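Local structure of branched-chain-amino-acid aminotransferase (Deinococcus radiodurans, 3UZO) at residues A[183-188]-A[221-226]; A[81-86]-A[131-136]; A[71-76]-A[108-113]. The protein probably catalyses the reversible transfer of the amino group of leucine, isoleucine or valine to 2-oxoglutarate, using pyridoxal 5'-phosphate as cofactor. All coordinates share one frame; numbering follows the deposited sequence.

Overall arrangement
Contact 3 is buried, whereas contacts 1 and 2 are partly buried, contact 2 ending in exposed Ala85 and Tyr136. Contacts 2 and 3 use two parts of strand 74-83 in the antiparallel sheet and pin loops that follow helices 115-128 and 94-107; contact 1 belongs to the mixed sheet, its centre about 32 and 29 Å from theirs. The chemistry follows the place: contact 1 joins parallel strands by backbone hydrogen bonds together with a CH-pi contact of Ile186 over the Phe222 ring, contact 2 relies on van der Waals packing and one bridging water, and contact 3 combines a glutamine side-chain bond with sulfur packing at the dimer interface and a glutamate site.

Contact 1: residues A[183-188]-A[221-226]; sequences TNFITS and DFADVI
Ile186 lies across the ring of Phe222, the two side chains crossing at about a right angle. CB of Ile186 sits 3.7 Å from the centroid of the Phe222 ring, only 7° from its normal, which makes this a CH-pi contact over the centre of the face. The branches spread from there: Ile186 CG2 rests near CG and CD1 of Phe222, while Ile186 CD1 reaches the CE1 rim, 3.6 Å from Phe222 CE1. CG1 of Ile186 is trans to the backbone N (chi1 -178°), and the nearly extended chi2 carries CD1 out past the rim, beside CE1 and CZ. At the ring edge, near its plane, lies the carbonyl carbon of Asn184.

Phe185 faces the other way in the strand. Its CB packs 3.3 Å from Ile226 CG1, and those side chains also cross at about a right angle. Ala223 CB approaches one face of the Phe185 ring near the rim, 4.1 Å from CZ, and Asp224 CB lies 3.7 Å from Phe185 CE2.

Backbone bonds fix this arrangement. Ala223 N donates to Asn184 O at 2.9 Å, Ile186 N to Asp224 O at 3.2 Å and Ile226 N to Ile186 O at 3.1 Å. Water extends the pairing at both ends, linking Asn184 ND2, which also hydrogen-bonds Glu326 OE1, to Asp221 O, and Ser188 N to Ile226 O.

The pairing of Ile186 with Val225 is parallel, as expected for a beta-alpha-beta crossover: strand 183-186, helix 204-219, strand 224-225. A Schellman motif with Asp221 as its C-prime residue ends the helix and turns the chain into Phe222. Helix residue Ala217 packs against Ile186, Phe222 and Val225, while strand 309-316 borders strand 183-186 and touches Phe185 and Ile226 through Ile311 and Ile314.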
# COMPACT_ATOMS: atom_id res chain seq x y z
N THR A 183 19.05 -4.82 -20.28
CA THR A 183 18.29 -5.93 -19.74
C THR A 183 16.91 -5.86 -20.37
O THR A 183 16.54 -4.82 -20.93
CB THR A 183 18.15 -5.86 -18.21
OG1 THR A 183 17.63 -4.58 -17.83
CG2 THR A 183 19.49 -6.08 -17.54
N ASN A 184 16.16 -6.94 -20.29
CA ASN A 184 14.84 -6.99 -20.89
C ASN A 184 13.71 -6.84 -19.88
O ASN A 184 13.85 -7.19 -18.70
CB ASN A 184 14.67 -8.29 -21.68
CG ASN A 184 15.83 -8.52 -22.65
OD1 ASN A 184 16.30 -7.59 -23.30
ND2 ASN A 184 16.27 -9.77 -22.76
N PHE A 185 12.59 -6.32 -20.36
CA PHE A 185 11.42 -6.11 -19.52
C PHE A 185 10.21 -6.74 -20.22
O PHE A 185 10.23 -6.96 -21.44
CB PHE A 185 11.20 -4.61 -19.29
CG PHE A 185 12.30 -3.96 -18.49
CD1 PHE A 185 13.57 -3.76 -19.04
CD2 PHE A 185 12.08 -3.56 -17.17
CE1 PHE A 185 14.60 -3.19 -18.28
CE2 PHE A 185 13.11 -2.98 -16.41
CZ PHE A 185 14.37 -2.80 -16.97
N ILE A 186 9.16 -7.02 -19.45
CA ILE A 186 7.97 -7.65 -20.00
C ILE A 186 6.67 -6.99 -19.52
O ILE A 186 6.58 -6.54 -18.37
CB ILE A 186 7.96 -9.15 -19.63
CG1 ILE A 186 6.75 -9.85 -20.24
CG2 ILE A 186 8.00 -9.31 -18.11
CD1 ILE A 186 6.82 -11.39 -20.13
N THR A 187 5.69 -6.93 -20.41
CA THR A 187 4.39 -6.34 -20.10
C THR A 187 3.66 -7.25 -19.12
O THR A 187 4.00 -8.43 -18.99
CB THR A 187 3.53 -6.20 -21.38
OG1 THR A 187 4.16 -5.28 -22.28
CG2 THR A 187 2.14 -5.70 -21.04
N SER A 188 2.68 -6.69 -18.42
CA SER A 188 1.90 -7.45 -17.46
C SER A 188 0.44 -7.01 -17.44
O SER A 188 0.12 -5.85 -17.72
CB SER A 188 2.48 -7.30 -16.05
OG SER A 188 1.70 -8.01 -15.11
N ASP A 221 13.02 -14.70 -16.65
CA ASP A 221 14.33 -14.13 -16.96
C ASP A 221 14.34 -12.65 -17.32
O ASP A 221 15.32 -12.16 -17.89
CB ASP A 221 15.00 -14.94 -18.08
CG ASP A 221 15.24 -16.38 -17.69
OD1 ASP A 221 15.86 -16.61 -16.63
OD2 ASP A 221 14.80 -17.28 -18.44
N PHE A 222 13.26 -11.94 -17.00
CA PHE A 222 13.21 -10.50 -17.27
C PHE A 222 13.61 -9.74 -16.01
O PHE A 222 13.40 -10.22 -14.90
CB PHE A 222 11.81 -10.07 -17.69
CG PHE A 222 11.37 -10.63 -19.01
CD1 PHE A 222 10.72 -11.85 -19.08
CD2 PHE A 222 11.63 -9.94 -20.19
CE1 PHE A 222 10.32 -12.38 -20.31
CE2 PHE A 222 11.24 -10.45 -21.42
CZ PHE A 222 10.59 -11.67 -21.49
N ALA A 223 14.19 -8.56 -16.20
CA ALA A 223 14.63 -7.73 -15.09
C ALA A 223 13.44 -7.24 -14.27
O ALA A 223 13.49 -7.23 -13.04
CB ALA A 223 15.43 -6.54 -15.61
N ASP A 224 12.37 -6.86 -14.96
CA ASP A 224 11.19 -6.34 -14.28
C ASP A 224 10.05 -6.19 -15.29
O ASP A 224 10.18 -6.52 -16.47
CB ASP A 224 11.53 -4.97 -13.67
CG ASP A 224 10.53 -4.53 -12.60
OD1 ASP A 224 10.62 -3.35 -12.18
OD2 ASP A 224 9.68 -5.33 -12.17
N VAL A 225 8.92 -5.69 -14.80
CA VAL A 225 7.76 -5.47 -15.64
C VAL A 225 7.70 -4.01 -16.04
O VAL A 225 8.11 -3.13 -15.28
CB VAL A 225 6.45 -5.82 -14.87
CG1 VAL A 225 5.23 -5.26 -15.60
CG2 VAL A 225 6.31 -7.33 -14.71
N ILE A 226 7.24 -3.73 -17.25
CA ILE A 226 7.05 -2.35 -17.63
C ILE A 226 5.55 -2.27 -17.64
O ILE A 226 4.88 -3.02 -18.35
CB ILE A 226 7.62 -2.00 -19.02
CG1 ILE A 226 9.15 -2.02 -18.97
CG2 ILE A 226 7.15 -0.61 -19.43
CD1 ILE A 226 9.82 -1.49 -20.22
O HOH W 1 15.53 -11.73 -21.06
O HOH W 2 2.37 -4.02 -18.39

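Contact 2: residues A[81-86]-A[131-136]; sequences AYRCAD and HFLPPY
Leu133 and Arg83 make the main apolar contact, Leu133 CD2 lying 3.7 Å from Arg83 CB and also over one face of the Arg83 guanidinium, toward its rim. The arginine bends at chi2 and chi3, which folds its head back over this methyl; a salt bridge to Glu130 and a hydrogen bond to Gly87 O hold the charged end. The other methyl, Leu133 CD1, turns to the strand backbone and meets Ala81 O at 3.5 Å.

The aromatic part is a CH-pi contact. Ala85 CB stands 3.7 Å from the centroid of the Tyr136 ring and 1° from its normal. A Tyr136 chi1 of -173° swings the ring beneath Ala85, and Asp347 binds the hydroxyl.

Here the end of strand 74-83, in the antiparallel sheet, is packed by the proline-containing loop between helix 115-128 and strand 141-151.

Polar links are sparse, with no direct hydrogen bond between 81-86 and 131-136. One water accepts from Arg83 N at 3.0 Å and donates to Pro134 O at 2.6 Å. Arg83 O, buried at the edge of the Tyr136 ring, 3.5 Å from CD2, has no polar partner.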
# COMPACT_ATOMS: atom_id res chain seq x y z
N ALA A 81 24.87 9.70 -2.15
CA ALA A 81 26.01 10.57 -1.86
C ALA A 81 27.14 9.94 -2.67
O ALA A 81 27.22 8.70 -2.78
CB ALA A 81 26.34 10.54 -0.36
N TYR A 82 28.00 10.76 -3.27
CA TYR A 82 29.09 10.25 -4.09
C TYR A 82 30.45 10.82 -3.73
O TYR A 82 30.57 11.99 -3.40
CB TYR A 82 28.83 10.54 -5.58
CG TYR A 82 27.44 10.18 -6.11
CD1 TYR A 82 26.34 11.02 -5.87
CD2 TYR A 82 27.24 9.04 -6.88
CE1 TYR A 82 25.08 10.73 -6.40
CE2 TYR A 82 25.98 8.73 -7.42
CZ TYR A 82 24.91 9.58 -7.17
OH TYR A 82 23.67 9.27 -7.68
N ARG A 83 31.48 9.99 -3.82
CA ARG A 83 32.85 10.42 -3.53
C ARG A 83 33.47 10.92 -4.83
O ARG A 83 33.59 10.16 -5.79
CB ARG A 83 33.66 9.25 -2.98
CG ARG A 83 35.12 9.57 -2.65
CD ARG A 83 35.35 9.47 -1.15
NE ARG A 83 35.17 10.75 -0.49
CZ ARG A 83 35.10 10.92 0.83
NH1 ARG A 83 35.18 9.88 1.66
NH2 ARG A 83 34.98 12.14 1.33
N CYS A 84 33.86 12.19 -4.87
CA CYS A 84 34.46 12.76 -6.07
C CYS A 84 35.96 12.47 -6.11
O CYS A 84 36.57 12.14 -5.08
CB CYS A 84 34.24 14.27 -6.11
SG CYS A 84 32.50 14.79 -6.06
N ALA A 85 36.56 12.60 -7.29
CA ALA A 85 37.99 12.35 -7.45
C ALA A 85 38.82 13.31 -6.60
O ALA A 85 39.87 12.92 -6.07
CB ALA A 85 38.38 12.49 -8.92
N ASP A 86 38.35 14.54 -6.44
CA ASP A 86 39.10 15.51 -5.65
C ASP A 86 38.94 15.29 -4.16
O ASP A 86 39.46 16.07 -3.36
CB ASP A 86 38.69 16.95 -6.03
CG ASP A 86 37.27 17.30 -5.62
OD1 ASP A 86 36.87 18.45 -5.87
OD2 ASP A 86 36.56 16.44 -5.06
N HIS A 131 32.85 6.71 6.30
CA HIS A 131 33.73 5.57 6.05
C HIS A 131 33.06 4.45 5.25
O HIS A 131 33.74 3.50 4.84
CB HIS A 131 34.30 5.03 7.38
CG HIS A 131 33.27 4.80 8.44
ND1 HIS A 131 32.51 5.82 8.97
CD2 HIS A 131 32.90 3.67 9.10
CE1 HIS A 131 31.71 5.33 9.90
NE2 HIS A 131 31.92 4.03 10.00
N PHE A 132 31.76 4.57 5.01
CA PHE A 132 31.02 3.58 4.23
C PHE A 132 30.81 4.06 2.79
O PHE A 132 30.23 3.37 1.97
CB PHE A 132 29.64 3.30 4.84
CG PHE A 132 29.69 2.39 6.05
CD1 PHE A 132 29.56 2.91 7.33
CD2 PHE A 132 29.83 1.01 5.89
CE1 PHE A 132 29.57 2.08 8.45
CE2 PHE A 132 29.85 0.17 7.00
CZ PHE A 132 29.72 0.70 8.28
N LEU A 133 31.30 5.27 2.49
CA LEU A 133 31.18 5.84 1.15
C LEU A 133 32.22 5.22 0.22
O LEU A 133 33.42 5.39 0.43
CB LEU A 133 31.37 7.36 1.21
CG LEU A 133 31.37 8.10 -0.13
CD1 LEU A 133 30.03 7.90 -0.83
CD2 LEU A 133 31.63 9.60 0.12
N PRO A 134 31.77 4.48 -0.82
CA PRO A 134 32.71 3.85 -1.77
C PRO A 134 33.66 4.87 -2.39
O PRO A 134 33.23 5.91 -2.88
CB PRO A 134 31.77 3.23 -2.81
CG PRO A 134 30.56 2.87 -1.98
CD PRO A 134 30.38 4.13 -1.14
N PRO A 135 34.98 4.59 -2.37
CA PRO A 135 35.95 5.53 -2.95
C PRO A 135 35.84 5.70 -4.46
O PRO A 135 35.29 4.85 -5.17
CB PRO A 135 37.29 4.94 -2.53
CG PRO A 135 37.01 3.46 -2.46
CD PRO A 135 35.67 3.44 -1.76
N TYR A 136 36.36 6.82 -4.95
CA TYR A 136 36.34 7.10 -6.38
C TYR A 136 37.13 6.01 -7.10
O TYR A 136 38.20 5.61 -6.65
CB TYR A 136 36.94 8.49 -6.67
CG TYR A 136 36.80 8.92 -8.11
CD1 TYR A 136 37.75 8.56 -9.06
CD2 TYR A 136 35.68 9.64 -8.53
CE1 TYR A 136 37.59 8.91 -10.40
CE2 TYR A 136 35.51 9.99 -9.86
CZ TYR A 136 36.47 9.62 -10.79
OH TYR A 136 36.29 9.97 -12.11
O HOH W 3 31.15 7.00 -3.96

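Contact 3: residues A[71-76]-A[108-113]; sequences YGQQCF and LLMPEL. With GLU (glutamic acid), chain F.
Beside a glutamate site at the dimer interface, Gln73 grips the turn at Leu108 and Met110. Gln73 NE2 donates to Leu108 O at 2.8 Å, the donor nearly in line with the carbonyl bond and the acceptor only 4° out of the amide plane. Gln73 CG points opposite the amide nitrogen of its own backbone (chi1 -177°) and the chain stays extended beyond it, by which the amide reaches the Leu108 carbonyl. Its rotation is fixed by further bonds: OE1 to Thr67 and Ala160 N, and NE2 also to Thr159.

Met110 runs alongside Gln73 in the opposite sense, its SD 3.4 Å from Gln73 CG. A bend at chi3 then sends Met110 CE to Cys75, 3.6 Å from SG. Leu108 CD1 packs against two carbonyl oxygens, 3.4 Å from Gln74 O and 3.7 Å from Gly72 O; Gln74 O is buried without a polar partner.

Both backbones turn sharply. Gln73 centres an inverse gamma turn leading into strand 74-83 of the antiparallel sheet, while Leu109 is the C-prime residue of a Schellman motif that ends helix 94-107. The packed loop continues to helix 115-128.

Tyr71, at the start of 71-76, carries this region to the ligand. Its OH lies 2.8 Å from OXT of the bound glutamate, which sits at the edge of the ring, near its plane; Ile155 O and Arg145 of the second subunit also bind this hydroxyl. Gln74 OE1 accepts from Gly72 N of the second subunit, and Gln74 NE2 donates to Ala68 O of that subunit.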
# COMPACT_ATOMS: atom_id res chain seq x y z
N TYR A 71 -2.34 -0.02 7.63
CA TYR A 71 -2.96 0.75 6.56
C TYR A 71 -2.00 1.42 5.59
O TYR A 71 -2.30 2.47 5.04
CB TYR A 71 -3.90 1.78 7.16
CG TYR A 71 -4.85 1.18 8.17
CD1 TYR A 71 -4.72 1.46 9.53
CD2 TYR A 71 -5.83 0.27 7.77
CE1 TYR A 71 -5.55 0.86 10.47
CE2 TYR A 71 -6.67 -0.34 8.70
CZ TYR A 71 -6.51 -0.04 10.05
OH TYR A 71 -7.29 -0.66 10.99
N GLY A 72 -0.84 0.79 5.40
CA GLY A 72 0.17 1.31 4.50
C GLY A 72 0.49 2.79 4.59
O GLY A 72 0.89 3.39 3.60
N GLN A 73 0.31 3.39 5.77
CA GLN A 73 0.62 4.82 5.89
C GLN A 73 2.13 4.93 6.06
O GLN A 73 2.66 4.96 7.17
CB GLN A 73 -0.11 5.44 7.08
CG GLN A 73 0.13 6.94 7.19
CD GLN A 73 -0.82 7.61 8.16
OE1 GLN A 73 -0.97 7.18 9.30
NE2 GLN A 73 -1.46 8.69 7.70
N GLN A 74 2.80 5.01 4.93
CA GLN A 74 4.25 5.05 4.89
C GLN A 74 4.68 5.59 3.53
O GLN A 74 3.97 5.42 2.55
CB GLN A 74 4.77 3.61 5.03
CG GLN A 74 4.27 2.73 3.87
CD GLN A 74 4.57 1.24 4.04
OE1 GLN A 74 5.11 0.60 3.14
NE2 GLN A 74 4.21 0.69 5.20
N CYS A 75 5.83 6.25 3.48
CA CYS A 75 6.34 6.76 2.23
C CYS A 75 7.84 6.84 2.39
O CYS A 75 8.35 6.84 3.52
CB CYS A 75 5.75 8.14 1.90
SG CYS A 75 6.39 9.53 2.87
N PHE A 76 8.56 6.89 1.29
CA PHE A 76 10.01 6.94 1.39
C PHE A 76 10.66 7.61 0.20
O PHE A 76 10.01 7.91 -0.81
CB PHE A 76 10.57 5.52 1.55
CG PHE A 76 10.49 4.68 0.29
CD1 PHE A 76 11.60 4.55 -0.54
CD2 PHE A 76 9.32 4.02 -0.05
CE1 PHE A 76 11.54 3.77 -1.69
CE2 PHE A 76 9.25 3.23 -1.21
CZ PHE A 76 10.35 3.11 -2.02
N LEU A 108 -0.90 10.98 1.85
CA LEU A 108 -1.33 10.02 2.87
C LEU A 108 -1.66 10.68 4.21
O LEU A 108 -1.72 10.01 5.24
CB LEU A 108 -0.26 8.96 3.07
CG LEU A 108 0.04 8.07 1.85
CD1 LEU A 108 0.88 6.88 2.29
CD2 LEU A 108 -1.26 7.59 1.23
N LEU A 109 -1.88 11.99 4.18
CA LEU A 109 -2.21 12.75 5.39
C LEU A 109 -1.15 12.65 6.48
O LEU A 109 -1.46 12.62 7.67
CB LEU A 109 -3.57 12.30 5.94
CG LEU A 109 -4.82 12.84 5.23
CD1 LEU A 109 -4.66 12.80 3.72
CD2 LEU A 109 -6.02 12.01 5.66
N MET A 110 0.12 12.60 6.08
CA MET A 110 1.21 12.54 7.04
C MET A 110 1.86 13.92 7.09
O MET A 110 1.86 14.64 6.10
CB MET A 110 2.25 11.49 6.63
CG MET A 110 1.68 10.08 6.50
SD MET A 110 2.92 8.76 6.50
CE MET A 110 3.50 8.86 4.82
N PRO A 111 2.42 14.30 8.25
CA PRO A 111 3.07 15.60 8.43
C PRO A 111 4.27 15.77 7.50
O PRO A 111 5.05 14.83 7.30
CB PRO A 111 3.47 15.59 9.91
CG PRO A 111 3.67 14.13 10.20
CD PRO A 111 2.50 13.49 9.48
N GLU A 112 4.41 16.96 6.93
CA GLU A 112 5.49 17.25 6.00
C GLU A 112 6.82 17.61 6.66
O GLU A 112 6.86 18.11 7.79
CB GLU A 112 5.07 18.39 5.07
CG GLU A 112 3.81 18.13 4.28
CD GLU A 112 3.16 19.40 3.78
OE1 GLU A 112 3.82 20.17 3.05
OE2 GLU A 112 1.99 19.65 4.14
N LEU A 113 7.91 17.36 5.93
CA LEU A 113 9.25 17.69 6.41
C LEU A 113 9.84 18.75 5.49
O LEU A 113 9.80 18.62 4.27
CB LEU A 113 10.13 16.45 6.40
CG LEU A 113 9.84 15.46 7.52
CD1 LEU A 113 10.40 14.13 7.14
CD2 LEU A 113 10.44 15.95 8.84
N GLU F . -10.35 -3.52 8.29
CA GLU F . -11.41 -2.61 8.82
C GLU F . -10.81 -1.58 9.74
O GLU F . -11.46 -0.54 9.96
CB GLU F . -12.46 -3.41 9.58
CG GLU F . -13.50 -4.06 8.71
CD GLU F . -14.64 -4.65 9.51
OE1 GLU F . -15.08 -3.99 10.48
OE2 GLU F . -15.09 -5.76 9.16
OXT GLU F . -9.69 -1.83 10.23